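PDB 2DBS: uncharacterized protein from Thermus thermophilus, which is of unknown function, a small two-subunit protein from a thermophilic bacterium, belonging to a family that is itself uncharacterised. Local coordinates for residues B[36-40]-B[67-71]; B[61-65]-B[77-82]. All coordinates share one frame; numbering follows the deposited sequence.

Contact 1. Residues B[36-40]-B[67-71]; sequences LLPLD and LFLQG
Leu39 N donates to Phe68 O at 3.0 Å, a rather bent bond (133° at the hydrogen). Its companion runs the other way: Phe68 N reaches Leu37 O at 3.1 Å, almost straight, though the donor stands well above the carbonyl plane. Phe68 therefore bonds to the residues before and after Pro38, as a parallel pair requires. Proline suits this place because its ring nitrogen, which has no hydrogen to give, is not called on by the partner strand, and strand 33-38 is outermost within the chain.

The Phe68 ring lies along the strand toward Leu36, its CG beside the backbone N and anti to the carbonyl carbon (chi1 -80°). Leu36 CD1 sits over one ring face in a CH-pi contact, 3.8 Å from the centroid and 28° off the normal. The other methyl, Leu36 CD2, presses on Phe68 CE1 at 3.2 Å, a tight approach, and the Leu36 torsions depart from the usual staggered values. Leu11 of helix 8-20 also touches Leu36, Pro38 and Phe68, so an apolar face is called for here.

These two strands are the parallel neighbours of a beta-alpha-beta crossover whose helix is 42-53. On the sheet face carrying Leu37 and Leu67, Leu37 CB meets Leu67 CD2 at 4.2 Å, and the same methyl receives Leu39 CD2 at 4.0 Å. Branched leucines fill this side well, since the second subunit packs there with its own Leu37 and Leu39. Beyond the strand ends, Gln70 N points at Asp40 OD2 at 2.8 Å, but a clash makes the position of OD2 uncertain. Gln70, with positive phi, begins the turn into strand 72-79.

Contact 2. Residues B[61-65]-B[77-82]; sequences WPSVY and LLLGKE
The Tyr65 ring and the Glu82 carboxylate stand nearly perpendicular, their planes 84° apart, and the two side chains come from opposite directions. Glu82 OE2 lies at the ring edge, in its plane, whereas OE1 approaches obliquely, 3.8 Å from Tyr65 CE1. Leu77 CD1 also reaches the ring obliquely and packs against Tyr65 CB at 3.6 Å. In the same chain Val35 and Leu37 adjoin this tyrosine, and Leu77 of the second subunit packs on it as well, a setting suited to a large aromatic side chain.

Behind these side chains is the beta hairpin of strands 63-69 and 72-79. Tyr65 and Leu77 form its hydrogen-bonded antiparallel pair: Leu77 N gives to Tyr65 O at 2.9 Å, in the carbonyl plane, and Tyr65 N returns a nearly straight bond to Leu77 O at 3.2 Å. Val64 and Leu78, the adjoining non-hydrogen-bonded pair, turn to the other sheet face, where Val64 CG1 meets Leu78 CD1 at 4.2 Å.

Toward the open end of the hairpin the pairing slackens, and Leu79 N makes a weak bond to Ser63 O at 3.3 Å. With CG anti to the backbone N (chi1 -177°), Leu79 extends toward the first strand, and its CD2 lies against the backbone at Ser63 and reaches Pro62 CB at 4.0 Å. After the corner at Gly80, Glu82 comes back toward the first strand, and Ser63, small and polar, offers OG to its OE2 in a weak bond of 3.3 Å. The other carboxylate oxygen, OE1, is buried by the contact with no partner in the model. That burial probably carries some desolvation cost, which might modestly favour the protonated form, although Glu82 as a whole remains partly exposed.

In the fold
From the N terminus, the chain passes helix 8-20 and lays down strand 33-38, whose end supplies the first half of contact 1. Helix 42-53 follows, then 61-65 opens contact 2 before 67-71 closes contact 1 over a span of 26 residues. The chain reverses, and 77-82 closes contact 2 after only 11. The two loops thus cross, sharing strand 63-69, the middle of the three strands this chain contributes to a mixed sheet. Contact 1 ties its parallel side and contact 2 its antiparallel side, their centres about 17 Å apart. They meet where Leu37 packs on Tyr65 and Leu67 on Leu77. Both touch the second subunit, into which the sheet continues from 77-82.

Contact 1. Residues B[36-40]-B[67-71]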
ATOM      1  N   LEU B  36       3.246   7.427  -3.084  1.00 35.71           N
ATOM      2  CA  LEU B  36       2.068   8.045  -2.487  1.00 35.42           C
ATOM      3  C   LEU B  36       0.794   7.482  -3.089  1.00 35.01           C
ATOM      4  O   LEU B  36       0.528   7.700  -4.250  1.00 35.78           O
ATOM      5  CB  LEU B  36       2.066   9.555  -2.736  1.00 35.35           C
ATOM      6  CG  LEU B  36       2.629  10.597  -1.771  1.00 35.70           C
ATOM      7  CD1 LEU B  36       1.562  11.672  -1.571  1.00 33.91           C
ATOM      8  CD2 LEU B  36       3.011   9.973  -0.445  1.00 34.51           C
ATOM      9  N   LEU B  37      -0.017   6.783  -2.305  1.00 36.11           N
ATOM     10  CA  LEU B  37      -1.254   6.232  -2.850  1.00 35.60           C
ATOM     11  C   LEU B  37      -2.543   6.781  -2.252  1.00 36.45           C
ATOM     12  O   LEU B  37      -3.003   6.326  -1.205  1.00 35.41           O
ATOM     13  CB  LEU B  37      -1.279   4.708  -2.727  1.00 33.40           C
ATOM     14  CG  LEU B  37      -0.212   3.937  -3.481  1.00 33.17           C
ATOM     15  CD1 LEU B  37      -0.492   2.465  -3.323  1.00 33.94           C
ATOM     16  CD2 LEU B  37      -0.194   4.326  -4.936  1.00 32.66           C
ATOM     17  N   PRO B  38      -3.143   7.780  -2.911  1.00 37.65           N
ATOM     18  CA  PRO B  38      -4.399   8.344  -2.396  1.00 39.25           C
ATOM     19  C   PRO B  38      -5.506   7.292  -2.594  1.00 40.96           C
ATOM     20  O   PRO B  38      -6.073   7.185  -3.701  1.00 42.74           O
ATOM     21  CB  PRO B  38      -4.614   9.566  -3.289  1.00 38.91           C
ATOM     22  CG  PRO B  38      -3.225   9.941  -3.696  1.00 36.41           C
ATOM     23  CD  PRO B  38      -2.589   8.621  -3.983  1.00 36.77           C
ATOM     24  N   LEU B  39      -5.808   6.511  -1.548  1.00 40.73           N
ATOM     25  CA  LEU B  39      -6.834   5.464  -1.648  1.00 38.84           C
ATOM     26  C   LEU B  39      -8.218   5.921  -2.083  1.00 39.43           C
ATOM     27  O   LEU B  39      -9.012   5.100  -2.521  1.00 40.92           O
ATOM     28  CB  LEU B  39      -6.955   4.694  -0.341  1.00 35.99           C
ATOM     29  CG  LEU B  39      -5.746   3.825   0.007  1.00 35.01           C
ATOM     30  CD1 LEU B  39      -6.117   2.937   1.177  1.00 33.90           C
ATOM     31  CD2 LEU B  39      -5.313   2.980  -1.202  1.00 34.21           C
ATOM     32  N   ASP B  40      -8.526   7.210  -1.961  1.00 39.63           N
ATOM     33  CA  ASP B  40      -9.825   7.680  -2.400  1.00 39.91           C
ATOM     34  C   ASP B  40      -9.762   8.608  -3.613  1.00 42.49           C
ATOM     35  O   ASP B  40     -10.728   9.307  -3.919  1.00 44.40           O
ATOM     36  CB  ASP B  40     -10.611   8.344  -1.260  1.00 38.75           C
ATOM     37  CG  ASP B  40      -9.948   9.593  -0.707  1.00 37.73           C
ATOM     38  OD1 ASP B  40      -9.226  10.290  -1.445  1.00 35.58           O
ATOM     39  OD2 ASP B  40     -10.187   9.889   0.484  1.00 37.58           O
ATOM     40  N   LEU B  67      -0.193   5.718   2.495  1.00 25.32           N
ATOM     41  CA  LEU B  67      -1.624   5.600   2.182  1.00 24.88           C
ATOM     42  C   LEU B  67      -2.364   6.850   2.633  1.00 24.84           C
ATOM     43  O   LEU B  67      -2.382   7.176   3.814  1.00 22.80           O
ATOM     44  CB  LEU B  67      -2.230   4.365   2.845  1.00 23.37           C
ATOM     45  CG  LEU B  67      -1.664   3.007   2.411  1.00 25.03           C
ATOM     46  CD1 LEU B  67      -2.267   1.885   3.253  1.00 24.26           C
ATOM     47  CD2 LEU B  67      -1.954   2.779   0.939  1.00 23.58           C
ATOM     48  N   PHE B  68      -2.968   7.534   1.666  1.00 25.69           N
ATOM     49  CA  PHE B  68      -3.672   8.778   1.887  1.00 27.17           C
ATOM     50  C   PHE B  68      -5.175   8.666   1.855  1.00 30.04           C
ATOM     51  O   PHE B  68      -5.737   7.854   1.127  1.00 31.26           O
ATOM     52  CB  PHE B  68      -3.251   9.811   0.833  1.00 26.79           C
ATOM     53  CG  PHE B  68      -1.934  10.481   1.124  1.00 28.26           C
ATOM     54  CD1 PHE B  68      -0.749   9.752   1.136  1.00 27.33           C
ATOM     55  CD2 PHE B  68      -1.887  11.835   1.437  1.00 26.73           C
ATOM     56  CE1 PHE B  68       0.440  10.359   1.456  1.00 26.30           C
ATOM     57  CE2 PHE B  68      -0.696  12.450   1.759  1.00 26.48           C
ATOM     58  CZ  PHE B  68       0.468  11.714   1.770  1.00 26.62           C
ATOM     59  N   LEU B  69      -5.817   9.507   2.655  1.00 31.81           N
ATOM     60  CA  LEU B  69      -7.269   9.606   2.727  1.00 33.74           C
ATOM     61  C   LEU B  69      -7.613  11.083   2.883  1.00 35.32           C
ATOM     62  O   LEU B  69      -6.964  11.794   3.659  1.00 34.95           O
ATOM     63  CB  LEU B  69      -7.828   8.851   3.925  1.00 35.07           C
ATOM     64  CG  LEU B  69      -8.626   7.595   3.594  1.00 34.59           C
ATOM     65  CD1 LEU B  69      -9.374   7.156   4.834  1.00 32.23           C
ATOM     66  CD2 LEU B  69      -9.584   7.876   2.437  1.00 33.81           C
ATOM     67  N   GLN B  70      -8.634  11.528   2.145  1.00 35.97           N
ATOM     68  CA  GLN B  70      -9.106  12.913   2.158  1.00 35.60           C
ATOM     69  C   GLN B  70      -7.932  13.915   2.212  1.00 34.95           C
ATOM     70  O   GLN B  70      -7.926  14.880   2.985  1.00 34.85           O
ATOM     71  CB  GLN B  70     -10.081  13.139   3.338  1.00 38.09           C
ATOM     72  CG  GLN B  70     -11.190  12.061   3.533  1.00 38.46           C
ATOM     73  CD  GLN B  70     -12.255  12.059   2.436  1.00 39.61           C
ATOM     74  OE1 GLN B  70     -12.688  13.120   1.977  1.00 39.00           O
ATOM     75  NE2 GLN B  70     -12.691  10.866   2.025  1.00 39.86           N
ATOM     76  N   GLY B  71      -6.924  13.649   1.388  1.00 33.65           N
ATOM     77  CA  GLY B  71      -5.783  14.531   1.293  1.00 31.38           C
ATOM     78  C   GLY B  71      -4.766  14.519   2.400  1.00 30.57           C
ATOM     79  O   GLY B  71      -3.966  15.445   2.495  1.00 29.66           O
TER

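Contact 2. Residues B[61-65]-B[77-82]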
ATOM      1  N   TRP B  61      17.316   1.785  -2.338  1.00 47.26           N
ATOM      2  CA  TRP B  61      16.273   2.773  -2.250  1.00 44.47           C
ATOM      3  C   TRP B  61      14.923   2.069  -2.166  1.00 43.07           C
ATOM      4  O   TRP B  61      14.077   2.182  -3.057  1.00 42.55           O
ATOM      5  CB  TRP B  61      16.362   3.721  -3.444  1.00 44.45           C
ATOM      6  CG  TRP B  61      17.600   4.548  -3.365  1.00 44.19           C
ATOM      7  CD1 TRP B  61      18.882   4.085  -3.355  1.00 44.10           C
ATOM      8  CD2 TRP B  61      17.685   5.961  -3.125  1.00 43.73           C
ATOM      9  NE1 TRP B  61      19.758   5.109  -3.108  1.00 44.67           N
ATOM     10  CE2 TRP B  61      19.053   6.274  -2.969  1.00 43.70           C
ATOM     11  CE3 TRP B  61      16.742   6.991  -3.033  1.00 42.23           C
ATOM     12  CZ2 TRP B  61      19.500   7.567  -2.714  1.00 42.29           C
ATOM     13  CZ3 TRP B  61      17.186   8.274  -2.784  1.00 40.60           C
ATOM     14  CH2 TRP B  61      18.554   8.552  -2.630  1.00 42.44           C
ATOM     15  N   PRO B  62      14.717   1.307  -1.075  1.00 42.04           N
ATOM     16  CA  PRO B  62      13.489   0.555  -0.802  1.00 40.97           C
ATOM     17  C   PRO B  62      12.258   1.432  -0.874  1.00 40.26           C
ATOM     18  O   PRO B  62      12.346   2.651  -0.727  1.00 40.65           O
ATOM     19  CB  PRO B  62      13.727  -0.009   0.596  1.00 41.48           C
ATOM     20  CG  PRO B  62      14.762   0.901   1.178  1.00 42.64           C
ATOM     21  CD  PRO B  62      15.678   1.137   0.025  1.00 41.91           C
ATOM     22  N   SER B  63      11.110   0.801  -1.105  1.00 39.17           N
ATOM     23  CA  SER B  63       9.847   1.524  -1.221  1.00 37.97           C
ATOM     24  C   SER B  63       9.186   1.866   0.114  1.00 35.57           C
ATOM     25  O   SER B  63       9.267   1.121   1.104  1.00 34.81           O
ATOM     26  CB  SER B  63       8.849   0.725  -2.076  1.00 38.66           C
ATOM     27  OG  SER B  63       9.389   0.388  -3.344  1.00 42.14           O
ATOM     28  N   VAL B  64       8.540   3.023   0.116  1.00 33.08           N
ATOM     29  CA  VAL B  64       7.811   3.507   1.266  1.00 31.82           C
ATOM     30  C   VAL B  64       6.445   3.894   0.720  1.00 30.76           C
ATOM     31  O   VAL B  64       6.345   4.760  -0.138  1.00 31.16           O
ATOM     32  CB  VAL B  64       8.496   4.738   1.908  1.00 31.16           C
ATOM     33  CG1 VAL B  64       7.579   5.352   2.987  1.00 29.66           C
ATOM     34  CG2 VAL B  64       9.854   4.326   2.507  1.00 28.88           C
ATOM     35  N   TYR B  65       5.405   3.218   1.196  1.00 29.74           N
ATOM     36  CA  TYR B  65       4.053   3.497   0.762  1.00 28.80           C
ATOM     37  C   TYR B  65       3.368   4.396   1.762  1.00 28.08           C
ATOM     38  O   TYR B  65       3.349   4.089   2.935  1.00 26.94           O
ATOM     39  CB  TYR B  65       3.256   2.194   0.636  1.00 30.72           C
ATOM     40  CG  TYR B  65       3.417   1.528  -0.703  1.00 32.28           C
ATOM     41  CD1 TYR B  65       4.569   0.810  -1.009  1.00 33.39           C
ATOM     42  CD2 TYR B  65       2.458   1.710  -1.705  1.00 31.66           C
ATOM     43  CE1 TYR B  65       4.771   0.297  -2.291  1.00 35.19           C
ATOM     44  CE2 TYR B  65       2.647   1.209  -2.974  1.00 32.22           C
ATOM     45  CZ  TYR B  65       3.803   0.510  -3.264  1.00 33.92           C
ATOM     46  OH  TYR B  65       4.008   0.047  -4.535  1.00 34.49           O
ATOM     47  N   LEU B  77       3.640   2.129   5.022  1.00 27.32           N
ATOM     48  CA  LEU B  77       4.033   0.718   4.966  1.00 28.25           C
ATOM     49  C   LEU B  77       5.508   0.674   4.607  1.00 30.39           C
ATOM     50  O   LEU B  77       5.896   1.122   3.531  1.00 30.70           O
ATOM     51  CB  LEU B  77       3.218  -0.008   3.894  1.00 26.72           C
ATOM     52  CG  LEU B  77       1.731   0.365   3.942  1.00 27.08           C
ATOM     53  CD1 LEU B  77       1.054   0.086   2.639  1.00 25.82           C
ATOM     54  CD2 LEU B  77       1.060  -0.389   5.084  1.00 30.21           C
ATOM     55  N   LEU B  78       6.332   0.174   5.525  1.00 33.47           N
ATOM     56  CA  LEU B  78       7.772   0.077   5.302  1.00 35.35           C
ATOM     57  C   LEU B  78       8.095  -1.260   4.669  1.00 37.99           C
ATOM     58  O   LEU B  78       7.972  -2.318   5.291  1.00 38.33           O
ATOM     59  CB  LEU B  78       8.542   0.238   6.613  1.00 35.77           C
ATOM     60  CG  LEU B  78       8.750   1.647   7.214  1.00 36.10           C
ATOM     61  CD1 LEU B  78       8.285   2.718   6.242  1.00 34.59           C
ATOM     62  CD2 LEU B  78       8.015   1.756   8.561  1.00 36.25           C
ATOM     63  N   LEU B  79       8.513  -1.180   3.413  1.00 40.81           N
ATOM     64  CA  LEU B  79       8.844  -2.329   2.588  1.00 44.65           C
ATOM     65  C   LEU B  79       9.756  -3.412   3.152  1.00 46.43           C
ATOM     66  O   LEU B  79      10.822  -3.135   3.716  1.00 48.01           O
ATOM     67  CB  LEU B  79       9.467  -1.849   1.264  1.00 45.41           C
ATOM     68  CG  LEU B  79       9.828  -2.897   0.187  1.00 44.92           C
ATOM     69  CD1 LEU B  79       8.522  -3.351  -0.446  1.00 44.30           C
ATOM     70  CD2 LEU B  79      10.794  -2.342  -0.885  1.00 40.73           C
ATOM     71  N   GLY B  80       9.307  -4.648   2.967  1.00 47.04           N
ATOM     72  CA  GLY B  80      10.075  -5.815   3.327  1.00 46.84           C
ATOM     73  C   GLY B  80      10.388  -6.319   1.918  1.00 47.39           C
ATOM     74  O   GLY B  80      11.535  -6.335   1.472  1.00 48.28           O
ATOM     75  N   LYS B  81       9.341  -6.696   1.188  1.00 46.74           N
ATOM     76  CA  LYS B  81       9.503  -7.171  -0.176  1.00 45.41           C
ATOM     77  C   LYS B  81       8.304  -6.804  -1.029  1.00 43.55           C
ATOM     78  O   LYS B  81       7.217  -6.545  -0.529  1.00 42.58           O
ATOM     79  CB  LYS B  81       9.709  -8.689  -0.212  1.00 47.79           C
ATOM     80  CG  LYS B  81      11.149  -9.156   0.058  1.00 49.62           C
ATOM     81  CD  LYS B  81      11.291 -10.645  -0.250  1.00 50.88           C
ATOM     82  CE  LYS B  81      12.611 -11.214   0.239  1.00 51.78           C
ATOM     83  NZ  LYS B  81      12.622 -12.714   0.183  1.00 51.25           N
ATOM     84  N   GLU B  82       8.527  -6.778  -2.333  1.00 42.14           N
ATOM     85  CA  GLU B  82       7.489  -6.445  -3.289  1.00 40.80           C
ATOM     86  C   GLU B  82       7.340  -7.670  -4.182  1.00 40.07           C
ATOM     87  O   GLU B  82       8.280  -8.444  -4.343  1.00 39.93           O
ATOM     88  CB  GLU B  82       7.918  -5.248  -4.122  1.00 40.36           C
ATOM     89  CG  GLU B  82       6.810  -4.320  -4.553  1.00 42.65           C
ATOM     90  CD  GLU B  82       6.637  -3.151  -3.600  1.00 45.18           C
ATOM     91  OE1 GLU B  82       5.856  -3.279  -2.634  1.00 48.54           O
ATOM     92  OE2 GLU B  82       7.288  -2.101  -3.803  1.00 45.94           O
TER